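Local coordinates for protein probable transcriptional regulator phnF (Escherichia coli, PDB 2FA1) that is probably a DNA-binding transcriptional regulator of the GntR/HutC family, encoded in an operon for alkylphosphonate uptake and C-P lyase, here as its C-terminal effector-binding domain, at residues Ile96-Ser101 against Ser140-Ser145. Residues are numbered along the deposited sequence; the frame is centred on the assembly and turned at random. Where two conformers were deposited one is given.
Sequences IALRRS and SPAEYS
Leu98 meets both Ala142 and Glu143, one methyl for each, and this single fork carries the contact. Its CB faces the other segment, and with CG anti to the carbonyl carbon and beside the backbone N (chi1 -58°), CD2 meets Ala142 and CD1 meets Glu143. CD2 packs against the methyl CB of Ala142 at 3.8 Å, while CD1 comes only to van der Waals distance of Glu143 OE2, 4.1 Å, a loose approach. The Leu98 and Glu143 side chains run roughly perpendicular to each other. Leu98 also touches His87 and Leu90, which brings helix 86-94 into the same buried cluster. No hydrogen bond joins the two segments, because strands 98-109 and 143-150 are not neighbours in the six-stranded antiparallel sheet of this UTRA domain: strand 125-135 runs between them, its backbone bonded to Arg99 through His134 and to Ser101 through Leu132. Ala142 and Glu143 together pair with a single residue of that middle strand, Asn133, the extra residue making a classic beta bulge. Glu143 sets out with CG anti to its backbone N (chi1 179°), its chain then turns at the CB-CG bond, and its carboxylate is gripped by three hydrogen bonds: OE2 takes Asn133 ND2, and OE1 takes His67 ND1 and His87 NE2.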
# COMPACT_ATOMS: atom_id res chain seq x y z
N ILE A 96 -1.44 26.73 0.15
CA ILE A 96 -0.40 25.65 0.14
C ILE A 96 -1.05 24.34 -0.26
O ILE A 96 -2.00 23.90 0.37
CB ILE A 96 0.26 25.49 1.49
CG1 ILE A 96 1.12 26.70 1.83
CG2 ILE A 96 1.29 24.39 1.44
CD1 ILE A 96 1.41 26.79 3.30
N ALA A 97 -0.53 23.69 -1.32
CA ALA A 97 -1.13 22.37 -1.74
C ALA A 97 0.08 21.46 -1.64
O ALA A 97 1.13 21.67 -2.24
CB ALA A 97 -1.75 22.40 -3.15
N LEU A 98 -0.00 20.55 -0.69
CA LEU A 98 1.13 19.71 -0.45
C LEU A 98 1.19 18.61 -1.49
O LEU A 98 0.13 18.11 -1.93
CB LEU A 98 0.94 19.04 0.93
CG LEU A 98 0.80 20.08 1.98
CD1 LEU A 98 0.17 19.47 3.30
CD2 LEU A 98 2.17 20.60 2.16
N ARG A 99 2.40 18.27 -1.91
CA ARG A 99 2.62 17.17 -2.83
C ARG A 99 3.59 16.16 -2.22
O ARG A 99 4.59 16.51 -1.60
CB ARG A 99 3.17 17.68 -4.16
CG ARG A 99 2.16 18.47 -4.96
CD ARG A 99 1.17 17.57 -5.69
NE ARG A 99 -0.18 18.13 -5.70
CZ ARG A 99 -0.48 19.43 -5.66
NH1 ARG A 99 0.48 20.36 -5.63
NH2 ARG A 99 -1.75 19.80 -5.67
N ARG A 100 3.27 14.92 -2.47
CA ARG A 100 3.90 13.75 -1.86
C ARG A 100 5.32 13.50 -2.42
O ARG A 100 5.53 13.50 -3.64
CB ARG A 100 2.97 12.61 -2.17
CG ARG A 100 3.36 11.24 -1.66
CD ARG A 100 2.73 10.89 -0.35
NE ARG A 100 1.28 11.10 -0.36
CZ ARG A 100 0.40 10.15 -0.55
NH1 ARG A 100 0.82 8.90 -0.62
NH2 ARG A 100 -0.93 10.42 -0.59
N SER A 101 6.29 13.27 -1.58
CA SER A 101 7.55 12.79 -2.12
C SER A 101 7.74 11.32 -1.94
O SER A 101 8.28 10.62 -2.84
CB SER A 101 8.78 13.51 -1.57
OG SER A 101 9.02 13.26 -0.21
N SER A 140 13.35 20.62 2.43
CA SER A 140 12.61 20.45 3.68
C SER A 140 11.23 19.81 3.40
O SER A 140 10.43 20.40 2.63
CB SER A 140 12.43 21.83 4.31
OG SER A 140 13.66 22.52 4.55
N PRO A 141 10.93 18.58 3.93
CA PRO A 141 9.46 18.32 3.80
C PRO A 141 8.66 19.31 4.66
O PRO A 141 9.23 19.91 5.59
CB PRO A 141 9.27 16.89 4.34
CG PRO A 141 10.64 16.34 4.56
CD PRO A 141 11.68 17.45 4.51
N ALA A 142 7.38 19.45 4.32
CA ALA A 142 6.49 20.34 5.06
C ALA A 142 5.81 19.51 6.14
O ALA A 142 5.56 20.01 7.24
CB ALA A 142 5.44 20.99 4.14
N GLU A 143 5.52 18.24 5.83
CA GLU A 143 4.58 17.49 6.71
C GLU A 143 4.94 16.00 6.63
O GLU A 143 5.24 15.52 5.52
CB GLU A 143 3.14 17.62 6.26
CG GLU A 143 2.07 16.79 7.16
CD GLU A 143 0.90 16.30 6.39
OE1 GLU A 143 -0.16 16.11 6.98
OE2 GLU A 143 0.97 15.93 5.21
N TYR A 144 4.91 15.35 7.79
CA TYR A 144 5.11 13.89 7.88
C TYR A 144 3.78 13.39 8.47
O TYR A 144 3.38 13.93 9.53
CB TYR A 144 6.18 13.64 8.90
CG TYR A 144 6.39 12.21 9.32
CD1 TYR A 144 6.43 11.20 8.33
CD2 TYR A 144 6.55 11.87 10.65
CE1 TYR A 144 6.74 9.80 8.70
CE2 TYR A 144 6.79 10.48 11.01
CZ TYR A 144 6.88 9.50 10.04
OH TYR A 144 7.14 8.16 10.35
N SER A 145 3.20 12.35 7.84
CA SER A 145 1.93 11.86 8.42
C SER A 145 2.02 10.36 8.56
O SER A 145 2.64 9.69 7.73
CB SER A 145 0.75 12.25 7.59
OG SER A 145 0.65 11.52 6.42